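Local atomic coordinates of DUF5348 domain-containing protein (Ruminococcus gnavus, PDB entry 3NRL), a protein that is of unknown function and adopts a small all-beta fold made of antiparallel strands, found here as an assembly of two chains. Residues G7-Y18 with R21-H32. Numbering follows the deposited sequence.
With SO4 (sulfate ion), chain C.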
ATOM      1  N   GLY A   7       6.757  -6.710  -2.150  1.00 21.26           N
ATOM      2  CA  GLY A   7       5.342  -6.387  -2.160  1.00 22.37           C
ATOM      3  C   GLY A   7       5.071  -5.060  -1.477  1.00 22.19           C
ATOM      4  O   GLY A   7       5.993  -4.324  -1.129  1.00 17.42           O
ATOM      5  N   THR A   8       3.797  -4.756  -1.281  1.00 19.26           N
ATOM      6  CA  THR A   8       3.405  -3.513  -0.638  1.00 13.91           C
ATOM      7  C   THR A   8       2.580  -3.827   0.596  1.00 16.53           C
ATOM      8  O   THR A   8       1.695  -4.684   0.562  1.00 17.31           O
ATOM      9  CB  THR A   8       2.571  -2.647  -1.584  1.00 20.79           C
ATOM     10  OG1 THR A   8       1.444  -3.400  -2.041  1.00 42.83           O
ATOM     11  CG2 THR A   8       3.396  -2.226  -2.774  1.00 16.22           C
ATOM     12  N   LEU A   9       2.885  -3.126   1.680  1.00 18.30           N
ATOM     13  CA  LEU A   9       2.211  -3.307   2.961  1.00 13.98           C
ATOM     14  C   LEU A   9       0.941  -2.463   3.037  1.00 17.26           C
ATOM     15  O   LEU A   9       0.938  -1.288   2.652  1.00 17.99           O
ATOM     16  CB  LEU A   9       3.179  -2.920   4.089  1.00 12.31           C
ATOM     17  CG  LEU A   9       2.808  -3.205   5.544  1.00 20.17           C
ATOM     18  CD1 LEU A   9       2.733  -4.714   5.790  1.00 17.74           C
ATOM     19  CD2 LEU A   9       3.849  -2.572   6.452  1.00 15.01           C
ATOM     20  N   PHE A  10      -0.144  -3.062   3.527  1.00 17.95           N
ATOM     21  CA  PHE A  10      -1.409  -2.345   3.639  1.00 19.39           C
ATOM     22  C   PHE A  10      -2.288  -2.937   4.737  1.00 15.84           C
ATOM     23  O   PHE A  10      -2.121  -4.094   5.129  1.00 21.90           O
ATOM     24  CB  PHE A  10      -2.150  -2.367   2.291  1.00 21.21           C
ATOM     25  CG  PHE A  10      -2.831  -3.672   1.989  1.00 22.79           C
ATOM     26  CD1 PHE A  10      -4.143  -3.899   2.403  1.00 23.98           C
ATOM     27  CD2 PHE A  10      -2.157  -4.683   1.310  1.00 23.79           C
ATOM     28  CE1 PHE A  10      -4.776  -5.117   2.147  1.00 28.95           C
ATOM     29  CE2 PHE A  10      -2.779  -5.906   1.050  1.00 30.76           C
ATOM     30  CZ  PHE A  10      -4.089  -6.124   1.469  1.00 21.55           C
ATOM     31  N   TYR A  11      -3.219  -2.136   5.239  1.00 26.51           N
ATOM     32  CA  TYR A  11      -4.109  -2.596   6.299  1.00 26.31           C
ATOM     33  C   TYR A  11      -5.406  -3.152   5.724  1.00 27.15           C
ATOM     34  O   TYR A  11      -6.063  -2.506   4.906  1.00 27.86           O
ATOM     35  CB  TYR A  11      -4.429  -1.453   7.268  1.00 35.02           C
ATOM     36  CG  TYR A  11      -5.274  -1.887   8.448  1.00 31.45           C
ATOM     37  CD1 TYR A  11      -4.783  -2.798   9.384  1.00 31.49           C
ATOM     38  CD2 TYR A  11      -6.574  -1.404   8.615  1.00 39.96           C
ATOM     39  CE1 TYR A  11      -5.569  -3.224  10.461  1.00 31.77           C
ATOM     40  CE2 TYR A  11      -7.366  -1.819   9.686  1.00 37.81           C
ATOM     41  CZ  TYR A  11      -6.857  -2.729  10.603  1.00 43.78           C
ATOM     42  OH  TYR A  11      -7.636  -3.146  11.657  1.00 48.21           O
ATOM     43  N   ASP A  12      -5.769  -4.353   6.159  1.00 31.64           N
ATOM     44  CA  ASP A  12      -6.991  -4.995   5.693  1.00 34.24           C
ATOM     45  C   ASP A  12      -8.109  -4.793   6.714  1.00 38.54           C
ATOM     46  O   ASP A  12      -8.026  -5.293   7.832  1.00 39.93           O
ATOM     47  CB  ASP A  12      -6.755  -6.487   5.484  1.00 30.02           C
ATOM     48  CG  ASP A  12      -7.956  -7.181   4.874  1.00 40.28           C
ATOM     49  OD1 ASP A  12      -9.058  -7.073   5.448  1.00 38.86           O
ATOM     50  OD2 ASP A  12      -7.798  -7.831   3.822  1.00 45.93           O
ATOM     51  N   THR A  13      -9.153  -4.070   6.325  1.00 45.16           N
ATOM     52  CA  THR A  13     -10.273  -3.800   7.221  1.00 53.87           C
ATOM     53  C   THR A  13     -10.972  -5.042   7.771  1.00 58.43           C
ATOM     54  O   THR A  13     -11.072  -5.209   8.986  1.00 63.60           O
ATOM     55  CB  THR A  13     -11.322  -2.907   6.536  1.00 55.10           C
ATOM     56  OG1 THR A  13     -10.728  -1.643   6.213  1.00 50.59           O
ATOM     57  CG2 THR A  13     -12.514  -2.678   7.458  1.00 58.35           C
ATOM     58  N   GLU A  14     -11.465  -5.908   6.889  1.00 66.55           N
ATOM     59  CA  GLU A  14     -12.154  -7.122   7.329  1.00 71.20           C
ATOM     60  C   GLU A  14     -11.205  -8.178   7.881  1.00 71.39           C
ATOM     61  O   GLU A  14     -11.341  -9.366   7.602  1.00 75.48           O
ATOM     62  CB  GLU A  14     -12.988  -7.715   6.191  1.00 74.25           C
ATOM     63  CG  GLU A  14     -14.447  -7.290   6.230  1.00 80.27           C
ATOM     64  CD  GLU A  14     -15.115  -7.643   7.550  1.00 84.82           C
ATOM     65  OE1 GLU A  14     -15.218  -8.848   7.866  1.00 85.79           O
ATOM     66  OE2 GLU A  14     -15.532  -6.716   8.275  1.00 88.32           O
ATOM     67  N   THR A  15     -10.252  -7.707   8.678  1.00 67.60           N
ATOM     68  CA  THR A  15      -9.228  -8.512   9.338  1.00 64.95           C
ATOM     69  C   THR A  15      -8.251  -7.485   9.878  1.00 61.26           C
ATOM     70  O   THR A  15      -7.322  -7.092   9.177  1.00 65.48           O
ATOM     71  CB  THR A  15      -8.462  -9.445   8.364  1.00 65.43           C
ATOM     72  OG1 THR A  15      -8.374  -8.829   7.076  1.00 66.87           O
ATOM     73  CG2 THR A  15      -9.141 -10.800   8.257  1.00 64.70           C
ATOM     74  N   GLY A  16      -8.483  -7.046  11.113  1.00 54.33           N
ATOM     75  CA  GLY A  16      -7.634  -6.046  11.740  1.00 52.27           C
ATOM     76  C   GLY A  16      -6.144  -6.318  11.684  1.00 44.83           C
ATOM     77  O   GLY A  16      -5.428  -6.091  12.657  1.00 51.06           O
ATOM     78  N   ARG A  17      -5.678  -6.793  10.536  1.00 41.94           N
ATOM     79  CA  ARG A  17      -4.276  -7.104  10.330  1.00 35.85           C
ATOM     80  C   ARG A  17      -3.742  -6.410   9.090  1.00 35.66           C
ATOM     81  O   ARG A  17      -4.497  -6.035   8.186  1.00 29.60           O
ATOM     82  CB  ARG A  17      -4.080  -8.607  10.137  1.00 38.58           C
ATOM     83  CG  ARG A  17      -4.504  -9.480  11.294  1.00 47.86           C
ATOM     84  CD  ARG A  17      -4.353 -10.944  10.912  1.00 44.56           C
ATOM     85  NE  ARG A  17      -4.652 -11.843  12.020  1.00 49.78           N
ATOM     86  CZ  ARG A  17      -3.899 -11.961  13.109  1.00 53.74           C
ATOM     87  NH1 ARG A  17      -2.797 -11.236  13.238  1.00 42.82           N
ATOM     88  NH2 ARG A  17      -4.249 -12.805  14.067  1.00 53.79           N
ATOM     89  N   TYR A  18      -2.427  -6.243   9.060  1.00 33.20           N
ATOM     90  CA  TYR A  18      -1.763  -5.657   7.912  1.00 30.25           C
ATOM     91  C   TYR A  18      -1.491  -6.841   7.002  1.00 26.15           C
ATOM     92  O   TYR A  18      -1.397  -7.980   7.468  1.00 26.85           O
ATOM     93  CB  TYR A  18      -0.453  -4.980   8.334  1.00 22.61           C
ATOM     94  CG  TYR A  18      -0.641  -3.514   8.636  1.00 27.48           C
ATOM     95  CD1 TYR A  18      -0.635  -2.567   7.609  1.00 18.75           C
ATOM     96  CD2 TYR A  18      -0.929  -3.081   9.928  1.00 22.13           C
ATOM     97  CE1 TYR A  18      -0.919  -1.227   7.863  1.00 23.78           C
ATOM     98  CE2 TYR A  18      -1.217  -1.749  10.191  1.00 22.87           C
ATOM     99  CZ  TYR A  18      -1.212  -0.828   9.159  1.00 24.82           C
ATOM    100  OH  TYR A  18      -1.512   0.487   9.424  1.00 26.16           O
ATOM    101  N   ARG A  21       0.647  -7.195  -0.482  1.00 21.59           N
ATOM    102  CA  ARG A  21       0.217  -7.496  -1.836  1.00 23.63           C
ATOM    103  C   ARG A  21       1.471  -7.691  -2.682  1.00 26.38           C
ATOM    104  O   ARG A  21       2.260  -6.758  -2.856  1.00 23.98           O
ATOM    105  CB  ARG A  21      -0.608  -6.352  -2.416  1.00 27.87           C
ATOM    106  CG  ARG A  21      -0.903  -6.556  -3.893  1.00 36.84           C
ATOM    107  CD  ARG A  21      -1.054  -5.235  -4.615  1.00 47.42           C
ATOM    108  NE  ARG A  21      -2.381  -4.660  -4.445  1.00 49.71           N
ATOM    109  CZ  ARG A  21      -3.498  -5.250  -4.856  1.00 41.78           C
ATOM    110  NH1 ARG A  21      -3.429  -6.433  -5.451  1.00 23.22           N
ATOM    111  NH2 ARG A  21      -4.673  -4.651  -4.688  1.00 20.49           N
ATOM    112  N   PHE A  22       1.649  -8.900  -3.206  1.00 27.76           N
ATOM    113  CA  PHE A  22       2.812  -9.209  -4.028  1.00 26.98           C
ATOM    114  C   PHE A  22       2.525  -9.023  -5.511  1.00 32.26           C
ATOM    115  O   PHE A  22       3.387  -8.586  -6.272  1.00 33.82           O
ATOM    116  CB  PHE A  22       3.261 -10.652  -3.795  1.00 36.06           C
ATOM    117  CG  PHE A  22       3.787 -10.912  -2.417  1.00 25.01           C
ATOM    118  CD1 PHE A  22       4.934 -10.272  -1.963  1.00 30.30           C
ATOM    119  CD2 PHE A  22       3.148 -11.814  -1.576  1.00 26.59           C
ATOM    120  CE1 PHE A  22       5.438 -10.527  -0.689  1.00 30.44           C
ATOM    121  CE2 PHE A  22       3.643 -12.078  -0.302  1.00 30.25           C
ATOM    122  CZ  PHE A  22       4.790 -11.433   0.142  1.00 29.06           C
ATOM    123  N   ASP A  23       1.309  -9.362  -5.914  1.00 27.10           N
ATOM    124  CA  ASP A  23       0.919  -9.258  -7.311  1.00 38.14           C
ATOM    125  C   ASP A  23      -0.492  -8.697  -7.391  1.00 36.48           C
ATOM    126  O   ASP A  23      -1.144  -8.496  -6.367  1.00 32.81           O
ATOM    127  CB  ASP A  23       0.967 -10.645  -7.960  1.00 40.29           C
ATOM    128  CG  ASP A  23       1.526 -10.614  -9.363  1.00 58.02           C
ATOM    129  OD1 ASP A  23       1.003  -9.845 -10.198  1.00 63.91           O
ATOM    130  OD2 ASP A  23       2.488 -11.365  -9.633  1.00 62.39           O
ATOM    131  N   LEU A  24      -0.963  -8.454  -8.607  1.00 33.23           N
ATOM    132  CA  LEU A  24      -2.301  -7.919  -8.809  1.00 36.12           C
ATOM    133  C   LEU A  24      -3.332  -8.731  -8.020  1.00 40.52           C
ATOM    134  O   LEU A  24      -4.275  -8.172  -7.457  1.00 36.95           O
ATOM    135  CB  LEU A  24      -2.642  -7.931 -10.303  1.00 36.18           C
ATOM    136  CG  LEU A  24      -3.893  -7.172 -10.744  1.00 40.66           C
ATOM    137  CD1 LEU A  24      -3.821  -5.733 -10.261  1.00 39.01           C
ATOM    138  CD2 LEU A  24      -4.006  -7.221 -12.262  1.00 44.39           C
ATOM    139  N   GLU A  25      -3.143 -10.045  -7.967  1.00 39.33           N
ATOM    140  CA  GLU A  25      -4.060 -10.917  -7.239  1.00 46.16           C
ATOM    141  C   GLU A  25      -3.335 -11.961  -6.394  1.00 45.48           C
ATOM    142  O   GLU A  25      -3.751 -13.117  -6.320  1.00 45.96           O
ATOM    143  CB  GLU A  25      -5.013 -11.617  -8.210  1.00 53.29           C
ATOM    144  CG  GLU A  25      -6.142 -10.733  -8.714  1.00 61.82           C
ATOM    145  CD  GLU A  25      -6.991 -10.176  -7.584  1.00 70.20           C
ATOM    146  OE1 GLU A  25      -7.468 -10.972  -6.745  1.00 75.39           O
ATOM    147  OE2 GLU A  25      -7.185  -8.942  -7.535  1.00 66.49           O
ATOM    148  N   SER A  26      -2.249 -11.542  -5.756  1.00 38.77           N
ATOM    149  CA  SER A  26      -1.461 -12.429  -4.906  1.00 31.59           C
ATOM    150  C   SER A  26      -1.168 -11.696  -3.603  1.00 37.46           C
ATOM    151  O   SER A  26      -0.457 -10.691  -3.602  1.00 26.09           O
ATOM    152  CB  SER A  26      -0.155 -12.798  -5.608  1.00 29.07           C
ATOM    153  OG  SER A  26       0.667 -13.588  -4.767  1.00 42.45           O
ATOM    154  N   PHE A  27      -1.720 -12.206  -2.503  1.00 31.10           N
ATOM    155  CA  PHE A  27      -1.549 -11.595  -1.187  1.00 32.90           C
ATOM    156  C   PHE A  27      -0.903 -12.567  -0.205  1.00 38.05           C
ATOM    157  O   PHE A  27      -1.003 -13.783  -0.370  1.00 42.08           O
ATOM    158  CB  PHE A  27      -2.914 -11.157  -0.649  1.00 34.91           C
ATOM    159  CG  PHE A  27      -3.606 -10.135  -1.509  1.00 36.79           C
ATOM    160  CD1 PHE A  27      -3.553  -8.784  -1.186  1.00 27.89           C
ATOM    161  CD2 PHE A  27      -4.300 -10.522  -2.651  1.00 32.56           C
ATOM    162  CE1 PHE A  27      -4.180  -7.831  -1.983  1.00 29.67           C
ATOM    163  CE2 PHE A  27      -4.932  -9.575  -3.459  1.00 30.86           C
ATOM    164  CZ  PHE A  27      -4.872  -8.225  -3.123  1.00 31.21           C
ATOM    165  N   TYR A  28      -0.247 -12.033   0.821  1.00 32.44           N
ATOM    166  CA  TYR A  28       0.409 -12.873   1.821  1.00 31.31           C
ATOM    167  C   TYR A  28      -0.623 -13.616   2.672  1.00 34.71           C
ATOM    168  O   TYR A  28      -0.401 -14.760   3.068  1.00 37.95           O
ATOM    169  CB  TYR A  28       1.313 -12.023   2.723  1.00 28.86           C
ATOM    170  CG  TYR A  28       2.055 -12.826   3.766  1.00 34.44           C
ATOM    171  CD1 TYR A  28       3.036 -13.746   3.397  1.00 41.23           C
ATOM    172  CD2 TYR A  28       1.760 -12.687   5.120  1.00 30.72           C
ATOM    173  CE1 TYR A  28       3.702 -14.509   4.353  1.00 49.35           C
ATOM    174  CE2 TYR A  28       2.421 -13.446   6.084  1.00 38.96           C
ATOM    175  CZ  TYR A  28       3.388 -14.354   5.693  1.00 39.12           C
ATOM    176  OH  TYR A  28       4.032 -15.122   6.633  1.00 38.14           O
ATOM    177  N   GLY A  29      -1.747 -12.964   2.953  1.00 36.21           N
ATOM    178  CA  GLY A  29      -2.788 -13.605   3.738  1.00 42.20           C
ATOM    179  C   GLY A  29      -2.973 -13.045   5.133  1.00 43.72           C
ATOM    180  O   GLY A  29      -3.902 -13.430   5.844  1.00 45.08           O
ATOM    181  N   GLY A  30      -2.091 -12.136   5.534  1.00 44.59           N
ATOM    182  CA  GLY A  30      -2.201 -11.548   6.855  1.00 37.88           C
ATOM    183  C   GLY A  30      -0.978 -11.777   7.719  1.00 33.92           C
ATOM    184  O   GLY A  30      -0.578 -12.915   7.960  1.00 35.24           O
ATOM    185  N   LEU A  31      -0.386 -10.681   8.184  1.00 31.04           N
ATOM    186  CA  LEU A  31       0.793 -10.725   9.038  1.00 28.60           C
ATOM    187  C   LEU A  31       0.409 -10.927  10.502  1.00 25.23           C
ATOM    188  O   LEU A  31      -0.520 -10.298  10.996  1.00 24.44           O
ATOM    189  CB  LEU A  31       1.572  -9.418   8.911  1.00 23.72           C
ATOM    190  CG  LEU A  31       2.160  -9.115   7.535  1.00 20.06           C
ATOM    191  CD1 LEU A  31       2.678  -7.678   7.508  1.00 27.53           C
ATOM    192  CD2 LEU A  31       3.276 -10.089   7.235  1.00 20.47           C
ATOM    193  N   HIS A  32       1.132 -11.800  11.191  1.00 32.91           N
ATOM    194  CA  HIS A  32       0.867 -12.067  12.601  1.00 37.53           C
ATOM    195  C   HIS A  32       1.978 -11.443  13.437  1.00 32.01           C
ATOM    196  O   HIS A  32       3.088 -11.234  12.936  1.00 33.61           O
ATOM    197  CB  HIS A  32       0.821 -13.574  12.847  1.00 39.60           C
ATOM    198  CG  HIS A  32      -0.190 -14.290  12.008  1.00 52.56           C
ATOM    199  ND1 HIS A  32      -1.533 -13.984  12.039  1.00 59.32           N
ATOM    200  CD2 HIS A  32      -0.051 -15.292  11.107  1.00 59.69           C
ATOM    201  CE1 HIS A  32      -2.179 -14.766  11.192  1.00 64.07           C
ATOM    202  NE2 HIS A  32      -1.304 -15.567  10.615  1.00 68.62           N
TER
HETATM  203  S   SO4 C  82      -1.531 -12.480  16.461  1.00 50.97           S
HETATM  204  O1  SO4 C  82      -1.136 -11.615  15.337  1.00 52.68           O
HETATM  205  O2  SO4 C  82      -2.963 -12.804  16.355  1.00 54.13           O
HETATM  206  O3  SO4 C  82      -0.736 -13.723  16.425  1.00 51.71           O
HETATM  207  O4  SO4 C  82      -1.285 -11.772  17.731  1.00 54.44           O
HETATM  208  O   HOH W   1      -0.914  -7.708  10.610  1.00 46.33           O
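Thr8 and Arg21 face each other as the antiparallel hydrogen-bonded pair of a beta hairpin, a compact example of how one strand, 17-23, can serve two hairpins at once. Thr8 N reaches Arg21 O at 3.0 Å, Arg21 N returns to Thr8 O, and the two side chains run side by side toward the second subunit, where Gly68 O of that chain accepts a hydrogen bond from Thr8 OG1. Beside the pair, Phe10 and Phe27 meet rim to rim, Phe10 CE2 to Phe27 CD1 at 3.7 Å, with planes 77° apart; with chi1 at 77°, Phe10 CG sits between its backbone N and carbonyl carbon, which brings the ring edge to Phe27 CD1 and Arg21 N. Further along, Leu31 N donates almost straight to Tyr18 O, and Leu31 CD1 presses on Leu9 CD1 at a tight 3.4 Å. Arg17, extended from CG to NE, lays one guanidinium face over the edge of the His32 ring and weakly donates NH1 to Leu31 O. Shortening Arg17 to an alanine is likely to cost a sulfate, probably from the crystallisation liquor, its two-pronged grip, leaving it Cys33 N, and to strip the guanidinium from His32 ND1. That grip is nearly linear: Arg17 NH1 to sulfate O1 at 2.7 Å, Arg17 NH2 to sulfate O2 at 2.6 Å.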